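Local structure of rhizavidin (Rhizobium etli, 3EW1) at residues V70-S75 and T83-Y88; Q90-N95 and T120-P125. The protein binds biotin with high affinity as a dimer of avidin-family subunits, each folded as an eight-stranded antiparallel beta barrel. All coordinates share one frame; numbering follows the deposited sequence. Where two conformers were deposited one is given.

Interaction 1 of 2, residues V70-S75 and T83-Y88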
ATOM      1  N   VAL B  70       5.630   1.839  -0.749  1.00 17.15           N
ATOM      2  CA  VAL B  70       7.070   1.838  -0.488  1.00 17.28           C
ATOM      3  C   VAL B  70       7.369   3.124   0.271  1.00 17.72           C
ATOM      4  O   VAL B  70       6.950   4.194  -0.146  1.00 17.27           O
ATOM      5  CB  VAL B  70       7.900   1.772  -1.823  1.00 17.51           C
ATOM      6  CG1 VAL B  70       9.371   1.983  -1.592  1.00 18.16           C
ATOM      7  CG2 VAL B  70       7.667   0.420  -2.570  1.00 17.95           C
ATOM      8  N   GLY B  71       8.036   3.000   1.429  1.00 18.67           N
ATOM      9  CA  GLY B  71       8.643   4.159   2.119  1.00 18.03           C
ATOM     10  C   GLY B  71      10.099   4.267   1.662  1.00 19.38           C
ATOM     11  O   GLY B  71      10.769   3.238   1.463  1.00 19.26           O
ATOM     12  N   TRP B  72      10.597   5.493   1.475  1.00 18.51           N
ATOM     13  CA  TRP B  72      11.913   5.677   0.855  1.00 18.51           C
ATOM     14  C   TRP B  72      13.113   5.785   1.835  1.00 18.97           C
ATOM     15  O   TRP B  72      14.003   6.609   1.656  1.00 18.72           O
ATOM     16  CB  TRP B  72      11.863   6.827  -0.153  1.00 18.98           C
ATOM     17  CG  TRP B  72      10.957   6.454  -1.345  1.00 17.71           C
ATOM     18  CD1 TRP B  72       9.705   6.952  -1.598  1.00 16.69           C
ATOM     19  CD2 TRP B  72      11.206   5.441  -2.336  1.00 17.53           C
ATOM     20  NE1 TRP B  72       9.182   6.338  -2.743  1.00 18.37           N
ATOM     21  CE2 TRP B  72      10.092   5.420  -3.205  1.00 16.91           C
ATOM     22  CE3 TRP B  72      12.276   4.600  -2.594  1.00 20.03           C
ATOM     23  CZ2 TRP B  72      10.020   4.552  -4.324  1.00 19.30           C
ATOM     24  CZ3 TRP B  72      12.215   3.738  -3.700  1.00 20.51           C
ATOM     25  CH2 TRP B  72      11.075   3.704  -4.529  1.00 18.89           C
ATOM     26  N   ASN B  73      13.141   4.892   2.818  1.00 19.50           N
ATOM     27  CA  ASN B  73      14.283   4.711   3.703  1.00 19.76           C
ATOM     28  C   ASN B  73      14.502   3.236   3.947  1.00 20.68           C
ATOM     29  O   ASN B  73      13.627   2.572   4.475  1.00 22.84           O
ATOM     30  CB  ASN B  73      14.088   5.436   5.059  1.00 20.83           C
ATOM     31  CG  ASN B  73      15.379   5.453   5.907  1.00 21.54           C
ATOM     32  OD1 ASN B  73      16.456   5.045   5.475  1.00 22.97           O
ATOM     33  ND2 ASN B  73      15.264   5.969   7.118  1.00 27.37           N
ATOM     34  N   ASN B  74      15.671   2.736   3.550  1.00 19.79           N
ATOM     35  CA  ASN B  74      16.090   1.359   3.805  1.00 19.93           C
ATOM     36  C   ASN B  74      17.390   1.268   4.674  1.00 20.15           C
ATOM     37  O   ASN B  74      17.935   0.179   4.834  1.00 20.06           O
ATOM     38  CB  ASN B  74      16.257   0.631   2.455  1.00 19.81           C
ATOM     39  CG  ASN B  74      17.301   1.286   1.583  1.00 19.08           C
ATOM     40  OD1 ASN B  74      17.950   2.279   1.990  1.00 21.25           O
ATOM     41  ND2 ASN B  74      17.482   0.753   0.379  1.00 19.83           N
ATOM     42  N   SER B  75      17.858   2.408   5.208  1.00 21.52           N
ATOM     43  CA  SER B  75      19.148   2.579   5.964  1.00 21.44           C
ATOM     44  C   SER B  75      20.391   2.680   5.076  1.00 22.09           C
ATOM     45  O   SER B  75      21.503   2.887   5.531  1.00 23.16           O
ATOM     46  CB  SER B  75      19.372   1.542   7.100  1.00 22.12           C
ATOM     47  OG  SER B  75      19.793   0.284   6.559  1.00 23.63           O
ATOM     48  N   THR B  83       5.605   6.282  -1.575  1.00 16.46           N
ATOM     49  CA  THR B  83       4.826   6.152  -2.802  1.00 16.45           C
ATOM     50  C   THR B  83       3.817   5.044  -2.625  1.00 17.32           C
ATOM     51  O   THR B  83       4.097   3.987  -2.015  1.00 17.22           O
ATOM     52  CB  THR B  83       5.760   5.808  -3.935  1.00 15.77           C
ATOM     53  OG1 THR B  83       6.710   6.844  -4.155  1.00 17.92           O
ATOM     54  CG2 THR B  83       5.002   5.635  -5.221  1.00 14.76           C
ATOM     55  N   GLY B  84       2.638   5.282  -3.192  1.00 16.97           N
ATOM     56  CA  GLY B  84       1.572   4.315  -3.151  1.00 17.20           C
ATOM     57  C   GLY B  84       1.173   4.079  -4.589  1.00 17.03           C
ATOM     58  O   GLY B  84       0.891   5.045  -5.291  1.00 18.70           O
ATOM     59  N   TRP B  85       1.094   2.819  -5.007  1.00 17.50           N
ATOM     60  CA  TRP B  85       0.592   2.461  -6.332  1.00 17.86           C
ATOM     61  C   TRP B  85      -0.722   1.726  -6.190  1.00 17.55           C
ATOM     62  O   TRP B  85      -0.913   0.901  -5.278  1.00 18.62           O
ATOM     63  CB  TRP B  85       1.556   1.534  -7.059  1.00 18.01           C
ATOM     64  CG  TRP B  85       2.931   2.019  -7.434  1.00 17.28           C
ATOM     65  CD1 TRP B  85       3.366   2.316  -8.712  1.00 17.06           C
ATOM     66  CD2 TRP B  85       4.080   2.110  -6.596  1.00 18.28           C
ATOM     67  NE1 TRP B  85       4.707   2.608  -8.701  1.00 18.80           N
ATOM     68  CE2 TRP B  85       5.161   2.534  -7.408  1.00 18.99           C
ATOM     69  CE3 TRP B  85       4.292   1.905  -5.224  1.00 18.09           C
ATOM     70  CZ2 TRP B  85       6.448   2.726  -6.913  1.00 18.85           C
ATOM     71  CZ3 TRP B  85       5.571   2.126  -4.729  1.00 18.25           C
ATOM     72  CH2 TRP B  85       6.638   2.514  -5.572  1.00 18.72           C
ATOM     73  N   THR B  86      -1.619   1.976  -7.134  1.00 18.32           N
ATOM     74  CA  THR B  86      -2.902   1.264  -7.176  1.00 18.05           C
ATOM     75  C   THR B  86      -3.158   0.926  -8.640  1.00 18.23           C
ATOM     76  O   THR B  86      -2.914   1.769  -9.483  1.00 19.40           O
ATOM     77  CB  THR B  86      -4.028   2.178  -6.594  1.00 17.88           C
ATOM     78  OG1 THR B  86      -3.577   2.810  -5.379  1.00 20.49           O
ATOM     79  CG2 THR B  86      -5.278   1.368  -6.313  1.00 19.52           C
ATOM     80  N   GLY B  87      -3.645  -0.284  -8.941  1.00 17.41           N
ATOM     81  CA  GLY B  87      -3.947  -0.643 -10.332  1.00 18.73           C
ATOM     82  C   GLY B  87      -4.393  -2.082 -10.414  1.00 20.23           C
ATOM     83  O   GLY B  87      -5.023  -2.625  -9.496  1.00 18.73           O
ATOM     84  N   TYR B  88      -4.118  -2.688 -11.563  1.00 20.33           N
ATOM     85  CA  TYR B  88      -4.629  -4.028 -11.842  1.00 21.63           C
ATOM     86  C   TYR B  88      -3.707  -4.781 -12.787  1.00 20.87           C
ATOM     87  O   TYR B  88      -2.931  -4.172 -13.503  1.00 19.99           O
ATOM     88  CB  TYR B  88      -6.018  -3.906 -12.475  1.00 23.29           C
ATOM     89  CG  TYR B  88      -6.044  -2.987 -13.707  1.00 25.22           C
ATOM     90  CD1 TYR B  88      -6.262  -1.605 -13.586  1.00 26.71           C
ATOM     91  CD2 TYR B  88      -5.805  -3.502 -15.000  1.00 25.69           C
ATOM     92  CE1 TYR B  88      -6.254  -0.772 -14.730  1.00 28.29           C
ATOM     93  CE2 TYR B  88      -5.795  -2.688 -16.122  1.00 26.76           C
ATOM     94  CZ  TYR B  88      -6.032  -1.342 -15.991  1.00 27.64           C
ATOM     95  OH  TYR B  88      -6.039  -0.564 -17.117  1.00 29.21           O
TER

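Interaction 2 of 2, residues Q90-N95 and T120-P125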
ATOM      1  N   GLN B  90      -3.270  -7.270 -16.058  1.00 24.11           N
ATOM      2  CA  GLN B  90      -3.955  -7.734 -17.273  1.00 24.73           C
ATOM      3  C   GLN B  90      -2.920  -8.359 -18.194  1.00 25.53           C
ATOM      4  O   GLN B  90      -1.715  -8.253 -17.958  1.00 24.07           O
ATOM      5  CB  GLN B  90      -4.620  -6.572 -17.976  1.00 25.45           C
ATOM      6  CG  GLN B  90      -3.661  -5.463 -18.367  1.00 26.14           C
ATOM      7  CD  GLN B  90      -4.342  -4.385 -19.203  1.00 28.96           C
ATOM      8  OE1 GLN B  90      -5.590  -4.295 -19.272  1.00 30.35           O
ATOM      9  NE2 GLN B  90      -3.526  -3.564 -19.851  1.00 30.65           N
ATOM     10  N   VAL B  91      -3.396  -9.025 -19.241  1.00 27.21           N
ATOM     11  CA  VAL B  91      -2.517  -9.724 -20.148  1.00 29.42           C
ATOM     12  C   VAL B  91      -2.478  -8.956 -21.465  1.00 30.35           C
ATOM     13  O   VAL B  91      -3.516  -8.467 -21.921  1.00 31.02           O
ATOM     14  CB  VAL B  91      -3.030 -11.167 -20.354  1.00 29.49           C
ATOM     15  CG1 VAL B  91      -2.224 -11.896 -21.426  1.00 30.36           C
ATOM     16  CG2 VAL B  91      -2.925 -11.950 -19.077  1.00 30.68           C
ATOM     17  N   ASN B  92      -1.284  -8.828 -22.035  0.50 31.62           N
ATOM     18  CA  ASN B  92      -1.126  -8.365 -23.416  0.50 32.84           C
ATOM     19  C   ASN B  92       0.119  -8.964 -24.053  0.50 33.27           C
ATOM     20  O   ASN B  92       1.124  -9.207 -23.372  0.50 33.19           O
ATOM     21  CB  ASN B  92      -1.096  -6.834 -23.500  0.50 33.51           C
ATOM     22  CG  ASN B  92       0.246  -6.237 -23.090  0.50 34.52           C
ATOM     23  OD1 ASN B  92       0.779  -5.367 -23.783  0.50 35.60           O
ATOM     24  ND2 ASN B  92       0.795  -6.697 -21.959  0.50 35.69           N
ATOM     25  N   GLY B  93       0.051  -9.208 -25.359  1.00 33.67           N
ATOM     26  CA  GLY B  93       1.191  -9.755 -26.103  1.00 33.65           C
ATOM     27  C   GLY B  93       1.804 -10.969 -25.410  1.00 33.76           C
ATOM     28  O   GLY B  93       3.033 -11.114 -25.371  1.00 35.07           O
ATOM     29  N   ASN B  94       0.956 -11.835 -24.851  1.00 33.60           N
ATOM     30  CA  ASN B  94       1.411 -13.042 -24.160  1.00 33.41           C
ATOM     31  C   ASN B  94       2.268 -12.797 -22.876  1.00 32.48           C
ATOM     32  O   ASN B  94       3.016 -13.670 -22.435  1.00 33.03           O
ATOM     33  CB  ASN B  94       2.153 -13.966 -25.135  1.00 34.11           C
ATOM     34  CG  ASN B  94       1.918 -15.441 -24.835  1.00 35.56           C
ATOM     35  OD1 ASN B  94       2.813 -16.127 -24.321  1.00 38.65           O
ATOM     36  ND2 ASN B  94       0.705 -15.935 -25.130  1.00 35.77           N
ATOM     37  N   ASN B  95       2.135 -11.622 -22.275  1.00 31.30           N
ATOM     38  CA  ASN B  95       2.820 -11.346 -21.022  1.00 30.18           C
ATOM     39  C   ASN B  95       1.843 -10.648 -20.084  1.00 28.56           C
ATOM     40  O   ASN B  95       0.994  -9.895 -20.520  1.00 28.05           O
ATOM     41  CB  ASN B  95       4.047 -10.448 -21.256  1.00 31.30           C
ATOM     42  CG  ASN B  95       5.116 -10.560 -20.121  1.00 32.99           C
ATOM     43  OD1 ASN B  95       5.373 -11.653 -19.598  1.00 34.43           O
ATOM     44  ND2 ASN B  95       5.739  -9.422 -19.759  1.00 32.78           N
ATOM     45  N   THR B 120       3.597   1.277 -15.556  1.00 20.97           N
ATOM     46  CA  THR B 120       3.156  -0.041 -15.991  1.00 22.14           C
ATOM     47  C   THR B 120       4.327  -0.999 -15.882  1.00 21.40           C
ATOM     48  O   THR B 120       5.383  -0.757 -16.482  1.00 22.42           O
ATOM     49  CB  THR B 120       2.631  -0.002 -17.457  1.00 22.56           C
ATOM     50  OG1 THR B 120       1.471   0.824 -17.488  1.00 24.83           O
ATOM     51  CG2 THR B 120       2.263  -1.427 -17.988  1.00 23.31           C
ATOM     52  N   PHE B 121       4.110  -2.097 -15.151  1.00 18.94           N
ATOM     53  CA  PHE B 121       5.119  -3.101 -14.862  1.00 19.25           C
ATOM     54  C   PHE B 121       4.923  -4.314 -15.761  1.00 20.25           C
ATOM     55  O   PHE B 121       3.827  -4.839 -15.787  1.00 21.67           O
ATOM     56  CB  PHE B 121       4.978  -3.544 -13.383  1.00 20.29           C
ATOM     57  CG  PHE B 121       5.342  -2.476 -12.393  1.00 19.58           C
ATOM     58  CD1 PHE B 121       4.394  -1.526 -11.962  1.00 15.94           C
ATOM     59  CD2 PHE B 121       6.630  -2.365 -11.940  1.00 17.10           C
ATOM     60  CE1 PHE B 121       4.732  -0.513 -11.021  1.00 17.60           C
ATOM     61  CE2 PHE B 121       6.965  -1.345 -10.982  1.00 16.17           C
ATOM     62  CZ  PHE B 121       6.011  -0.429 -10.590  1.00 18.13           C
ATOM     63  N   GLN B 122       5.999  -4.779 -16.411  1.00 20.48           N
ATOM     64  CA  GLN B 122       5.959  -6.023 -17.183  1.00 20.98           C
ATOM     65  C   GLN B 122       6.531  -7.176 -16.376  1.00 20.14           C
ATOM     66  O   GLN B 122       7.554  -7.009 -15.675  1.00 19.19           O
ATOM     67  CB  GLN B 122       6.815  -5.886 -18.455  1.00 21.19           C
ATOM     68  CG  GLN B 122       6.399  -4.750 -19.324  1.00 25.18           C
ATOM     69  CD  GLN B 122       4.972  -4.847 -19.825  1.00 28.51           C
ATOM     70  OE1 GLN B 122       4.493  -5.920 -20.197  1.00 32.00           O
ATOM     71  NE2 GLN B 122       4.285  -3.719 -19.844  1.00 31.89           N
ATOM     72  N   TYR B 123       5.905  -8.347 -16.479  1.00 20.98           N
ATOM     73  CA  TYR B 123       6.399  -9.540 -15.840  1.00 20.70           C
ATOM     74  C   TYR B 123       7.764  -9.884 -16.419  1.00 21.75           C
ATOM     75  O   TYR B 123       7.964  -9.796 -17.649  1.00 21.86           O
ATOM     76  CB  TYR B 123       5.405 -10.700 -16.032  1.00 21.67           C
ATOM     77  CG  TYR B 123       5.938 -12.016 -15.571  1.00 22.60           C
ATOM     78  CD1 TYR B 123       6.507 -12.916 -16.480  1.00 22.02           C
ATOM     79  CD2 TYR B 123       5.926 -12.356 -14.216  1.00 21.11           C
ATOM     80  CE1 TYR B 123       7.012 -14.125 -16.065  1.00 22.58           C
ATOM     81  CE2 TYR B 123       6.441 -13.566 -13.772  1.00 20.62           C
ATOM     82  CZ  TYR B 123       6.998 -14.450 -14.701  1.00 20.29           C
ATOM     83  OH  TYR B 123       7.509 -15.683 -14.262  1.00 22.20           O
ATOM     84  N   VAL B 124       8.686 -10.282 -15.539  1.00 21.41           N
ATOM     85  CA  VAL B 124      10.042 -10.694 -15.901  1.00 22.74           C
ATOM     86  C   VAL B 124      10.249 -12.168 -15.533  1.00 23.53           C
ATOM     87  O   VAL B 124      10.200 -12.524 -14.367  1.00 23.31           O
ATOM     88  CB  VAL B 124      11.068  -9.785 -15.153  1.00 23.52           C
ATOM     89  CG1 VAL B 124      12.493 -10.291 -15.310  1.00 25.89           C
ATOM     90  CG2 VAL B 124      10.928  -8.354 -15.618  1.00 23.87           C
ATOM     91  N   PRO B 125      10.497 -13.049 -16.536  1.00 24.43           N
ATOM     92  CA  PRO B 125      10.707 -14.472 -16.261  1.00 25.34           C
ATOM     93  C   PRO B 125      12.009 -14.715 -15.495  1.00 25.07           C
ATOM     94  O   PRO B 125      12.971 -13.968 -15.680  1.00 25.76           O
ATOM     95  CB  PRO B 125      10.811 -15.096 -17.668  1.00 26.08           C
ATOM     96  CG  PRO B 125      10.323 -14.039 -18.609  1.00 27.73           C
ATOM     97  CD  PRO B 125      10.599 -12.735 -17.973  1.00 26.00           C
TER

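Interaction 1 of 2, residues V70-S75 and T83-Y88
W72 CG and T83 OG1 both lie beside the backbone N and anti to the carbonyl carbon (chi1 -67° and -63°), and these two torsions set the W72 indole N-H against the T83 hydroxyl. The setting is a beta hairpin of the avidin-type barrel, built from strands 65-71 and 78-92. W72 NE1 donates to T83 OG1 at 2.9 Å, with an N-H...O angle of 172° and the oxygen in the indole plane, so the bond leaves the ring edge almost straight. V70 and T83 form an antiparallel hydrogen-bonded pair: V70 N gives to T83 O, and T83 N gives to V70 O at 2.9 Å. Their side chains therefore share one face of the sheet. On it V70 CG1 lies over a face of the W72 indole, 3.6 Å above the plane and displaced toward its rim, while T83 CG2 lies over a face of the W85 indole in the same manner. The two tryptophan side chains cross at about a right angle, W72 CZ2 lying 4.1 Å from W85 CH2. D119, a biotin-binding residue, accepts a hydrogen bond from W85 NE1, and the W72 side chain lies close to S81, another, consistent with the buried cluster bordering the biotin site. At the six-membered end of the W85 indole, CZ3 touches V70 CG2 at 3.5 Å.

Interaction 2 of 2, residues Q90-N95 and T120-P125
Y123 O takes the one hydrogen bond that spans this contact, from N95 ND2 at 3.1 Å. It joins the type I' turn N92-N95, which links strands 78-92 and 95-108 of the avidin barrel as a tight hairpin, to strand 111-124. The donor lies in the carbonyl plane on a lone pair of Y123 O (C=O...N angle 124°), and the acceptor lies in the amide plane of N95. With an N-H...O angle of 171° as well, the bond fixes the rotation of the amide. N95 CG stands anti to its own backbone N (chi1 -158°), which carries the amide across to Y123; the amide oxygen OD1 then comes to the edge of the tyrosine ring, 3.6 Å from Y123 CD1. The turn itself is held by backbone bonds in both directions, N95 N to N92 O at 2.8 Å and N92 N to N95 O. Replacing N95 with an alanine would probably leave Y123 O without this side-chain donor and open a gap beside the edge of the tyrosine ring. The Q122 chain bends at chi2, and its NE2 is hydrogen-bonded to E97 of strand 95-108. The other end of that amide, Q122 OE1, comes within 3.7 Å of N95 ND2, with no hydrogen bond between them.

How the interactions relate
Strand 78-92 runs through both contacts: interaction 1 pairs it with strand 65-71, and interaction 2 uses its far end, where it turns into strand 95-108. Their centres are 20 Å apart, on opposite sides of the chain's centre, yet the segments touch where W85 NE1 of 83-88 meets F121 CZ of 120-125 at 3.8 Å, the two rings standing edge-to-face. Biotin-site residues lie much nearer interaction 1, with the W85 side chain about 3 Å from that of D119, and the W72 side chain about 3 Å from that of S81. In interaction 2, Q122 is about 7 Å from N21 and 10 Å from D119, again between side chains, so this contact is peripheral to the site.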